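Local coordinates for RegF protein (Neisseria gonorrhoeae, PDB 4HOJ) that binds glutathione in a glutathione-transferase fold, carries calcium ions and, as a stringent starvation protein A, probably acts in gene regulation under stress, at residues 124-135 with 166-177; 4-12 with 27-35. All coordinates share one frame; numbering follows the deposited sequence.

Contact 1. Residues 124-135 with 166-177; sequences REAIGNGLTMLS and YDVKLGKSAAPL. With CA (calcium ion), chain B.
The guanidinium of Arg124 meets the carbonyl of Tyr166 at its edge. NE of Arg124 gives a bond of 2.8 Å to Tyr166 O, which lies near the guanidinium plane. The bond is bent, 139° at the hydrogen. CB of Asp167 stands obliquely to the group. The ring of Tyr166 packs on Val107 and Leu110 of helix 104-111, and its OH is hydrogen-bonded to Glu111. The Arg124 chain runs outward with CG anti to the backbone N (chi1 -178°), then bends at chi3, which turns NE to the carbonyl. Asp167 OD1 binds a calcium ion at 2.4 Å, and Asp164 O binds the same ion.

Val168 lays CG1 on the bare backbone of Gly128, 3.6 Å from its CA, and CG2 against Ile127. There the 166-177 chain comes close to the helix. CB of Leu131 touches CD2 of Leu170 and CD2 of Leu177, which come to it about a right angle apart. Thr132 OG1 donates to Gly128 O at 2.7 Å, on the face of that carbonyl opposite Thr132 N. The same OG1 accepts a nearly straight bond from Gly171 N at 3.2 Å. Ser135 OG accepts from Leu177 N, in the first turn of helix 175-185. Water joins Thr132 O to Ser173 OG.

The linker into helix 175-185 is strapped along helix 117-134 in the all-helical C-terminal domain of the glutathione transferase fold.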
loop_
_atom_site.group_PDB
_atom_site.type_symbol
_atom_site.label_atom_id
_atom_site.label_comp_id
_atom_site.label_asym_id
_atom_site.label_seq_id
_atom_site.Cartn_x
_atom_site.Cartn_y
_atom_site.Cartn_z
ATOM N N ARG A 124 -13.404 -17.128 5.726
ATOM C CA ARG A 124 -14.495 -17.297 4.789
ATOM C C ARG A 124 -15.700 -16.474 5.252
ATOM O O ARG A 124 -16.327 -15.764 4.442
ATOM C CB ARG A 124 -14.807 -18.796 4.756
ATOM C CG ARG A 124 -15.874 -19.297 3.822
ATOM C CD ARG A 124 -15.869 -20.833 3.854
ATOM N NE ARG A 124 -14.563 -21.414 3.494
ATOM C CZ ARG A 124 -13.794 -22.158 4.291
ATOM N NH1 ARG A 124 -14.163 -22.455 5.528
ATOM N NH2 ARG A 124 -12.628 -22.618 3.841
ATOM N N GLU A 125 -15.994 -16.532 6.541
ATOM C CA GLU A 125 -17.073 -15.753 7.097
ATOM C C GLU A 125 -16.840 -14.268 6.912
ATOM O O GLU A 125 -17.747 -13.521 6.518
ATOM C CB GLU A 125 -17.137 -16.062 8.585
ATOM C CG GLU A 125 -18.230 -15.341 9.336
ATOM C CD GLU A 125 -19.512 -16.146 9.361
ATOM O OE1 GLU A 125 -19.693 -16.984 8.441
ATOM O OE2 GLU A 125 -20.321 -15.956 10.298
ATOM N N ALA A 126 -15.621 -13.826 7.203
ATOM C CA ALA A 126 -15.328 -12.389 7.103
ATOM C C ALA A 126 -15.407 -11.871 5.687
ATOM O O ALA A 126 -15.835 -10.760 5.449
ATOM C CB ALA A 126 -13.969 -12.062 7.736
ATOM N N ILE A 127 -15.032 -12.698 4.726
ATOM C CA ILE A 127 -15.134 -12.265 3.338
ATOM C C ILE A 127 -16.591 -12.136 2.926
ATOM O O ILE A 127 -16.949 -11.131 2.321
ATOM C CB ILE A 127 -14.401 -13.244 2.395
ATOM C CG1 ILE A 127 -12.881 -13.167 2.641
ATOM C CG2 ILE A 127 -14.803 -12.985 0.919
ATOM C CD1 ILE A 127 -12.090 -14.297 1.939
ATOM N N GLY A 128 -17.436 -13.093 3.312
ATOM C CA GLY A 128 -18.835 -12.986 2.949
ATOM C C GLY A 128 -19.462 -11.755 3.570
ATOM O O GLY A 128 -20.240 -11.059 2.931
ATOM N N ASN A 129 -19.130 -11.485 4.818
ATOM C CA ASN A 129 -19.727 -10.351 5.513
ATOM C C ASN A 129 -19.257 -9.034 4.892
ATOM O O ASN A 129 -20.061 -8.099 4.688
ATOM C CB ASN A 129 -19.369 -10.422 6.982
ATOM C CG ASN A 129 -20.129 -11.515 7.709
ATOM O OD1 ASN A 129 -21.257 -11.869 7.330
ATOM N ND2 ASN A 129 -19.512 -12.070 8.751
ATOM N N GLY A 130 -17.959 -8.953 4.621
ATOM C CA GLY A 130 -17.354 -7.778 4.014
ATOM C C GLY A 130 -17.906 -7.462 2.642
ATOM O O GLY A 130 -18.223 -6.294 2.344
ATOM N N LEU A 131 -18.014 -8.473 1.796
ATOM C CA LEU A 131 -18.540 -8.277 0.456
ATOM C C LEU A 131 -20.013 -7.896 0.520
ATOM O O LEU A 131 -20.461 -7.078 -0.287
ATOM C CB LEU A 131 -18.337 -9.533 -0.401
ATOM C CG LEU A 131 -16.865 -9.783 -0.770
ATOM C CD1 LEU A 131 -16.693 -11.107 -1.531
ATOM C CD2 LEU A 131 -16.213 -8.672 -1.567
ATOM N N THR A 132 -20.766 -8.491 1.450
ATOM C CA THR A 132 -22.189 -8.185 1.583
ATOM C C THR A 132 -22.334 -6.712 1.928
ATOM O O THR A 132 -23.203 -6.022 1.400
ATOM C CB THR A 132 -22.894 -9.103 2.613
ATOM O OG1 THR A 132 -22.792 -10.460 2.150
ATOM C CG2 THR A 132 -24.370 -8.725 2.750
ATOM N N MET A 133 -21.463 -6.206 2.788
ATOM C CA MET A 133 -21.635 -4.831 3.208
ATOM C C MET A 133 -21.232 -3.862 2.116
ATOM O O MET A 133 -21.803 -2.772 2.024
ATOM C CB MET A 133 -20.898 -4.542 4.513
ATOM C CG MET A 133 -21.424 -5.384 5.657
ATOM S SD MET A 133 -20.401 -5.205 7.118
ATOM C CE MET A 133 -20.212 -3.433 7.146
ATOM N N LEU A 134 -20.254 -4.266 1.311
ATOM C CA LEU A 134 -19.784 -3.473 0.190
ATOM C C LEU A 134 -20.751 -3.450 -0.989
ATOM O O LEU A 134 -20.706 -2.545 -1.798
ATOM C CB LEU A 134 -18.388 -3.940 -0.239
ATOM C CG LEU A 134 -17.367 -3.596 0.852
ATOM C CD1 LEU A 134 -16.054 -4.284 0.569
ATOM C CD2 LEU A 134 -17.182 -2.072 1.002
ATOM N N SER A 135 -21.640 -4.434 -1.062
ATOM C CA SER A 135 -22.489 -4.571 -2.235
ATOM C C SER A 135 -23.283 -3.313 -2.652
ATOM O O SER A 135 -23.312 -2.978 -3.834
ATOM C CB SER A 135 -23.385 -5.815 -2.134
ATOM O OG SER A 135 -24.315 -5.816 -3.212
ATOM N N TYR A 166 -13.978 -20.803 -2.738
ATOM C CA TYR A 166 -13.780 -20.530 -1.329
ATOM C C TYR A 166 -14.983 -20.857 -0.444
ATOM O O TYR A 166 -14.923 -20.704 0.773
ATOM C CB TYR A 166 -13.454 -19.050 -1.128
ATOM C CG TYR A 166 -12.084 -18.585 -1.636
ATOM C CD1 TYR A 166 -10.985 -19.410 -1.638
ATOM C CD2 TYR A 166 -11.924 -17.268 -2.020
ATOM C CE1 TYR A 166 -9.706 -18.957 -2.058
ATOM C CE2 TYR A 166 -10.642 -16.792 -2.431
ATOM C CZ TYR A 166 -9.590 -17.612 -2.447
ATOM O OH TYR A 166 -8.350 -17.169 -2.856
ATOM N N ASP A 167 -16.084 -21.296 -1.046
ATOM C CA ASP A 167 -17.315 -21.589 -0.307
ATOM C C ASP A 167 -17.846 -20.371 0.480
ATOM O O ASP A 167 -18.413 -20.499 1.556
ATOM C CB ASP A 167 -17.142 -22.810 0.620
ATOM C CG ASP A 167 -16.777 -24.101 -0.150
ATOM O OD1 ASP A 167 -17.181 -24.238 -1.311
ATOM O OD2 ASP A 167 -16.125 -25.016 0.391
ATOM N N VAL A 168 -17.672 -19.195 -0.110
ATOM C CA VAL A 168 -18.157 -17.964 0.471
ATOM C C VAL A 168 -19.605 -17.818 0.082
ATOM O O VAL A 168 -19.959 -17.897 -1.095
ATOM C CB VAL A 168 -17.385 -16.764 -0.049
ATOM C CG1 VAL A 168 -18.113 -15.421 0.350
ATOM C CG2 VAL A 168 -15.973 -16.781 0.525
ATOM N N LYS A 169 -20.437 -17.595 1.096
ATOM C CA LYS A 169 -21.862 -17.394 0.928
ATOM C C LYS A 169 -22.195 -15.922 1.219
ATOM O O LYS A 169 -21.815 -15.397 2.273
ATOM C CB LYS A 169 -22.611 -18.336 1.883
ATOM C CG LYS A 169 -21.746 -18.859 3.056
ATOM C CD LYS A 169 -22.386 -20.072 3.773
ATOM C CE LYS A 169 -22.320 -21.341 2.917
ATOM N NZ LYS A 169 -22.805 -22.550 3.649
ATOM N N LEU A 170 -22.840 -15.242 0.268
ATOM C CA LEU A 170 -23.246 -13.840 0.468
ATOM C C LEU A 170 -24.717 -13.718 0.808
ATOM O O LEU A 170 -25.504 -14.564 0.406
ATOM C CB LEU A 170 -23.013 -13.002 -0.793
ATOM C CG LEU A 170 -21.616 -13.024 -1.408
ATOM C CD1 LEU A 170 -21.554 -12.151 -2.624
ATOM C CD2 LEU A 170 -20.550 -12.596 -0.387
ATOM N N GLY A 171 -25.084 -12.642 1.505
ATOM C CA GLY A 171 -26.482 -12.335 1.739
ATOM C C GLY A 171 -27.250 -12.105 0.438
ATOM O O GLY A 171 -26.678 -11.730 -0.597
ATOM N N LYS A 172 -28.563 -12.312 0.476
ATOM C CA LYS A 172 -29.397 -12.060 -0.703
ATOM C C LYS A 172 -29.360 -10.578 -1.127
ATOM O O LYS A 172 -29.612 -10.237 -2.284
ATOM C CB LYS A 172 -30.831 -12.530 -0.455
ATOM C CG LYS A 172 -30.969 -14.047 -0.376
ATOM C CD LYS A 172 -31.785 -14.594 -1.542
ATOM C CE LYS A 172 -31.760 -16.122 -1.586
ATOM N NZ LYS A 172 -30.415 -16.660 -1.974
ATOM N N SER A 173 -29.006 -9.709 -0.187
ATOM C CA SER A 173 -28.879 -8.286 -0.452
ATOM C C SER A 173 -27.703 -7.981 -1.368
ATOM O O SER A 173 -27.595 -6.869 -1.902
ATOM C CB SER A 173 -28.709 -7.527 0.864
ATOM O OG SER A 173 -27.500 -7.930 1.493
ATOM N N ALA A 174 -26.817 -8.963 -1.531
ATOM C CA ALA A 174 -25.628 -8.789 -2.350
ATOM C C ALA A 174 -25.832 -9.172 -3.812
ATOM O O ALA A 174 -24.859 -9.283 -4.570
ATOM C CB ALA A 174 -24.448 -9.550 -1.757
ATOM N N ALA A 175 -27.076 -9.362 -4.228
ATOM C CA ALA A 175 -27.345 -9.585 -5.646
ATOM C C ALA A 175 -26.672 -8.559 -6.576
ATOM O O ALA A 175 -26.097 -8.960 -7.593
ATOM C CB ALA A 175 -28.852 -9.674 -5.925
ATOM N N PRO A 176 -26.681 -7.257 -6.211
ATOM C CA PRO A 176 -26.020 -6.269 -7.076
ATOM C C PRO A 176 -24.526 -6.513 -7.263
ATOM O O PRO A 176 -24.022 -6.347 -8.375
ATOM C CB PRO A 176 -26.262 -4.946 -6.339
ATOM C CG PRO A 176 -27.573 -5.140 -5.701
ATOM C CD PRO A 176 -27.551 -6.571 -5.221
ATOM N N LEU A 177 -23.833 -6.913 -6.204
ATOM C CA LEU A 177 -22.430 -7.278 -6.322
ATOM C C LEU A 177 -22.236 -8.460 -7.290
ATOM O O LEU A 177 -21.272 -8.514 -8.070
ATOM C CB LEU A 177 -21.877 -7.620 -4.946
ATOM C CG LEU A 177 -20.408 -8.033 -4.959
ATOM C CD1 LEU A 177 -19.540 -6.868 -5.377
ATOM C CD2 LEU A 177 -19.982 -8.627 -3.612
HETATM CA CA CA B . -18.112 -24.249 -3.502
HETATM O O HOH W 1 -19.015 -16.746 3.839
HETATM O O HOH W 2 -26.003 -5.880 0.826
HETATM O O HOH W 3 -15.841 -25.501 -3.478
HETATM O O HOH W 4 -19.838 -23.001 -2.432
#

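Contact 2. Residues 4-12 with 27-35; sequences MTLYSGITC and MDFEIKDID. With GSH (glutathione), chain C.
One lysine methylene touches two side chains of the neighbouring strand. CD of Lys32 lies 3.5 Å from CE2 of Tyr7, obliquely to the ring, and 3.6 Å from CG2 of Thr5. The aliphatic part of the lysine thus spans two residues of strand 5-8. Ile34 comes to the ring from another direction: its CG1 and CD1 approach CD2 at the ring edge. A chi1 of -69° leans the Tyr7 ring to the side of strand 30-33, and a chi2 of 85° sets its CD2-CE2 edge towards Ile34 and Lys32. Val56 of strand 54-57 also touches Tyr7.

Five backbone hydrogen bonds join the strands in parallel. Leu6 and Ser8 each use both N and O towards strand 30-33, and Met4 O takes the fifth bond, from Glu30 N. Thr5 and Tyr7 bond the other way, to Val56 and Val54. This makes 5-8 an inner strand of the sheet and 30-33 an edge strand.

On the other face Ser8 CB meets CG2 of Ile31 at 3.8 Å. Ser8 OG is hydrogen-bonded to Arg19 of helix 13-25, and a water links it to Asp33 OD1. Past the strand, a second water joins Ile10 N to Ile34 O. Gly9 to Cys12 form a type I turn. Cys12 is the N-cap of helix 13-25 and is a covalent glutathione site.

Strand 5-8, helix 13-25 and strand 30-33 form the beta-alpha-beta unit of the thioredoxin-like N-terminal domain, with its cysteine at the start of the helix.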
loop_
_atom_site.group_PDB
_atom_site.type_symbol
_atom_site.label_atom_id
_atom_site.label_comp_id
_atom_site.label_asym_id
_atom_site.label_seq_id
_atom_site.Cartn_x
_atom_site.Cartn_y
_atom_site.Cartn_z
ATOM N N MET A 4 9.048 -8.133 -20.860
ATOM C CA MET A 4 8.318 -8.124 -19.580
ATOM C C MET A 4 7.831 -9.524 -19.230
ATOM O O MET A 4 7.089 -10.134 -20.017
ATOM C CB MET A 4 7.110 -7.219 -19.703
ATOM C CG MET A 4 6.299 -7.133 -18.466
ATOM S SD MET A 4 5.009 -5.849 -18.506
ATOM C CE MET A 4 5.928 -4.350 -18.521
ATOM N N THR A 5 8.218 -10.018 -18.061
ATOM C CA THR A 5 7.955 -11.390 -17.662
ATOM C C THR A 5 7.212 -11.370 -16.329
ATOM O O THR A 5 7.645 -10.730 -15.377
ATOM C CB THR A 5 9.251 -12.172 -17.498
ATOM O OG1 THR A 5 9.934 -12.189 -18.755
ATOM C CG2 THR A 5 8.997 -13.630 -17.053
ATOM N N LEU A 6 6.090 -12.067 -16.236
ATOM C CA LEU A 6 5.360 -12.252 -15.013
ATOM C C LEU A 6 5.560 -13.652 -14.503
ATOM O O LEU A 6 5.210 -14.623 -15.207
ATOM C CB LEU A 6 3.851 -12.027 -15.219
ATOM C CG LEU A 6 3.007 -12.107 -13.956
ATOM C CD1 LEU A 6 3.227 -10.849 -13.136
ATOM C CD2 LEU A 6 1.518 -12.262 -14.318
ATOM N N TYR A 7 6.045 -13.770 -13.276
ATOM C CA TYR A 7 6.083 -15.045 -12.581
ATOM C C TYR A 7 4.789 -15.196 -11.843
ATOM O O TYR A 7 4.414 -14.337 -11.049
ATOM C CB TYR A 7 7.274 -15.040 -11.620
ATOM C CG TYR A 7 8.611 -15.068 -12.324
ATOM C CD1 TYR A 7 9.229 -13.916 -12.779
ATOM C CD2 TYR A 7 9.243 -16.263 -12.548
ATOM C CE1 TYR A 7 10.430 -13.924 -13.418
ATOM C CE2 TYR A 7 10.472 -16.293 -13.168
ATOM C CZ TYR A 7 11.048 -15.120 -13.616
ATOM O OH TYR A 7 12.280 -15.184 -14.252
ATOM N N SER A 8 4.064 -16.281 -12.166
ATOM C CA SER A 8 2.644 -16.374 -11.785
ATOM C C SER A 8 2.320 -17.766 -11.266
ATOM O O SER A 8 2.836 -18.736 -11.797
ATOM C CB SER A 8 1.828 -16.119 -13.069
ATOM O OG SER A 8 0.464 -16.479 -12.847
ATOM N N GLY A 9 1.489 -17.851 -10.246
ATOM C CA GLY A 9 0.941 -19.143 -9.836
ATOM C C GLY A 9 -0.386 -19.405 -10.528
ATOM O O GLY A 9 -1.233 -18.510 -10.614
ATOM N N ILE A 10 -0.606 -20.613 -10.988
ATOM C CA ILE A 10 -1.780 -20.868 -11.835
ATOM C C ILE A 10 -3.097 -20.776 -11.085
ATOM O O ILE A 10 -4.151 -20.603 -11.688
ATOM C CB ILE A 10 -1.673 -22.185 -12.553
ATOM C CG1 ILE A 10 -1.619 -23.388 -11.605
ATOM C CG2 ILE A 10 -0.400 -22.180 -13.460
ATOM C CD1 ILE A 10 -1.678 -24.729 -12.345
ATOM N N THR A 11 -3.050 -20.886 -9.764
ATOM C CA THR A 11 -4.299 -20.685 -8.982
ATOM C C THR A 11 -4.200 -19.484 -8.075
ATOM O O THR A 11 -5.065 -19.309 -7.221
ATOM C CB THR A 11 -4.761 -21.930 -8.176
ATOM O OG1 THR A 11 -3.743 -22.269 -7.234
ATOM C CG2 THR A 11 -5.024 -23.120 -9.114
ATOM N N CYS A 12 -3.200 -18.629 -8.259
ATOM C CA CYS A 12 -2.959 -17.556 -7.310
ATOM C C CYS A 12 -3.824 -16.333 -7.647
ATOM O O CYS A 12 -3.654 -15.770 -8.742
ATOM C CB CYS A 12 -1.469 -17.183 -7.383
ATOM S SG CYS A 12 -1.030 -15.724 -6.432
ATOM N N MET A 27 -0.235 -5.719 -24.579
ATOM C CA MET A 27 1.149 -5.629 -25.082
ATOM C C MET A 27 1.854 -6.978 -25.006
ATOM O O MET A 27 1.272 -7.957 -24.535
ATOM C CB MET A 27 1.941 -4.588 -24.280
ATOM C CG MET A 27 1.397 -3.180 -24.454
ATOM S SD MET A 27 1.542 -2.489 -26.130
ATOM C CE MET A 27 0.039 -3.019 -26.946
ATOM N N ASP A 28 3.118 -7.022 -25.422
ATOM C CA ASP A 28 3.832 -8.290 -25.388
ATOM C C ASP A 28 4.378 -8.561 -23.999
ATOM O O ASP A 28 4.979 -7.704 -23.341
ATOM C CB ASP A 28 4.938 -8.363 -26.449
ATOM C CG ASP A 28 6.184 -7.581 -26.055
ATOM O OD1 ASP A 28 6.053 -6.536 -25.367
ATOM O OD2 ASP A 28 7.298 -8.015 -26.448
ATOM N N PHE A 29 4.131 -9.773 -23.534
ATOM C CA PHE A 29 4.642 -10.198 -22.241
ATOM C C PHE A 29 4.742 -11.701 -22.267
ATOM O O PHE A 29 4.170 -12.390 -23.138
ATOM C CB PHE A 29 3.757 -9.750 -21.060
ATOM C CG PHE A 29 2.320 -10.194 -21.168
ATOM C CD1 PHE A 29 1.441 -9.499 -21.966
ATOM C CD2 PHE A 29 1.874 -11.301 -20.501
ATOM C CE1 PHE A 29 0.144 -9.902 -22.089
ATOM C CE2 PHE A 29 0.549 -11.693 -20.609
ATOM C CZ PHE A 29 -0.302 -10.991 -21.404
ATOM N N GLU A 30 5.459 -12.216 -21.291
ATOM C CA GLU A 30 5.631 -13.638 -21.122
ATOM C C GLU A 30 5.130 -13.963 -19.730
ATOM O O GLU A 30 5.357 -13.185 -18.805
ATOM C CB GLU A 30 7.121 -13.974 -21.256
ATOM C CG GLU A 30 7.503 -15.390 -20.878
ATOM C CD GLU A 30 8.788 -15.823 -21.553
ATOM O OE1 GLU A 30 9.386 -16.835 -21.114
ATOM O OE2 GLU A 30 9.184 -15.151 -22.538
ATOM N N ILE A 31 4.472 -15.105 -19.569
ATOM C CA ILE A 31 4.109 -15.644 -18.266
ATOM C C ILE A 31 4.975 -16.860 -17.955
ATOM O O ILE A 31 5.108 -17.788 -18.800
ATOM C CB ILE A 31 2.613 -16.024 -18.207
ATOM C CG1 ILE A 31 1.736 -14.829 -18.476
ATOM C CG2 ILE A 31 2.213 -16.529 -16.823
ATOM C CD1 ILE A 31 0.258 -15.154 -18.587
ATOM N N LYS A 32 5.584 -16.896 -16.784
ATOM C CA LYS A 32 6.295 -18.071 -16.308
ATOM C C LYS A 32 5.537 -18.629 -15.135
ATOM O O LYS A 32 5.380 -17.978 -14.113
ATOM C CB LYS A 32 7.726 -17.741 -15.878
ATOM C CG LYS A 32 8.665 -17.491 -17.045
ATOM C CD LYS A 32 10.017 -17.056 -16.518
ATOM C CE LYS A 32 11.120 -17.304 -17.509
ATOM N NZ LYS A 32 11.632 -18.705 -17.390
ATOM N N ASP A 33 5.111 -19.869 -15.241
ATOM C CA ASP A 33 4.331 -20.480 -14.176
ATOM C C ASP A 33 5.268 -20.990 -13.092
ATOM O O ASP A 33 6.241 -21.709 -13.385
ATOM C CB ASP A 33 3.523 -21.670 -14.711
ATOM C CG ASP A 33 2.367 -21.268 -15.609
ATOM O OD1 ASP A 33 1.942 -20.113 -15.580
ATOM O OD2 ASP A 33 1.877 -22.183 -16.321
ATOM N N ILE A 34 4.918 -20.660 -11.868
ATOM C CA ILE A 34 5.668 -21.082 -10.687
ATOM C C ILE A 34 4.720 -21.971 -9.890
ATOM O O ILE A 34 3.612 -21.536 -9.580
ATOM C CB ILE A 34 6.118 -19.863 -9.886
ATOM C CG1 ILE A 34 7.090 -19.002 -10.721
ATOM C CG2 ILE A 34 6.672 -20.365 -8.558
ATOM C CD1 ILE A 34 8.349 -19.682 -11.104
ATOM N N ASP A 35 5.173 -23.175 -9.547
ATOM C CA ASP A 35 4.428 -24.043 -8.647
ATOM C C ASP A 35 4.768 -23.575 -7.238
ATOM O O ASP A 35 5.932 -23.734 -6.838
ATOM C CB ASP A 35 4.915 -25.476 -8.921
ATOM C CG ASP A 35 4.379 -26.504 -7.934
ATOM O OD1 ASP A 35 3.538 -26.071 -7.111
ATOM O OD2 ASP A 35 4.751 -27.695 -8.109
HETATM N N1 GSH C . 0.743 -9.341 -1.029
HETATM C CA1 GSH C . 1.059 -10.288 -2.138
HETATM C C1 GSH C . 0.650 -9.705 -3.440
HETATM O O11 GSH C . 1.299 -9.976 -4.482
HETATM O O12 GSH C . -0.362 -8.981 -3.450
HETATM C CB1 GSH C . 0.468 -11.680 -1.869
HETATM C CG1 GSH C . 0.976 -12.751 -2.840
HETATM C CD1 GSH C . 0.648 -14.136 -2.313
HETATM O OE1 GSH C . 0.034 -14.344 -1.291
HETATM N N2 GSH C . 1.080 -15.136 -3.170
HETATM C CA2 GSH C . 0.868 -16.527 -2.771
HETATM C C2 GSH C . 2.239 -17.142 -2.644
HETATM O O2 GSH C . 3.203 -16.965 -3.371
HETATM C CB2 GSH C . 0.121 -17.361 -3.756
HETATM S SG2 GSH C . -1.483 -16.731 -4.166
HETATM N N3 GSH C . 2.318 -18.140 -1.585
HETATM C CA3 GSH C . 3.560 -18.840 -1.309
HETATM C C3 GSH C . 3.975 -18.478 0.083
HETATM O O31 GSH C . 3.440 -17.574 0.812
HETATM O O32 GSH C . 4.950 -19.127 0.526
HETATM O O HOH W 5 0.000 -18.728 -14.153
HETATM O O HOH W 6 1.404 -22.746 -10.446
#

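How the contacts relate
Contact 1 lies in the helical C-terminal domain and contact 2 in the thioredoxin-like N-terminal domain. Their centres are about 30 Å apart, nearest atoms about 6 Å, and they share no helix or strand. Both are partly buried. In contact 1 Ile127 and Leu131 are buried, while Asp167 at the calcium end is exposed. In contact 2 Leu6 and Ser8 are buried, while Glu30, Lys32 and Asp33 are exposed. Contact 1 sets a loop and a helix start against a helix, using side-chain hydroxyls, one arginine and methyl packing. Contact 2 is a sheet pairing held by regular backbone bonds. The side chain of Tyr166 in contact 1 comes about 8 Å from that of Cys12.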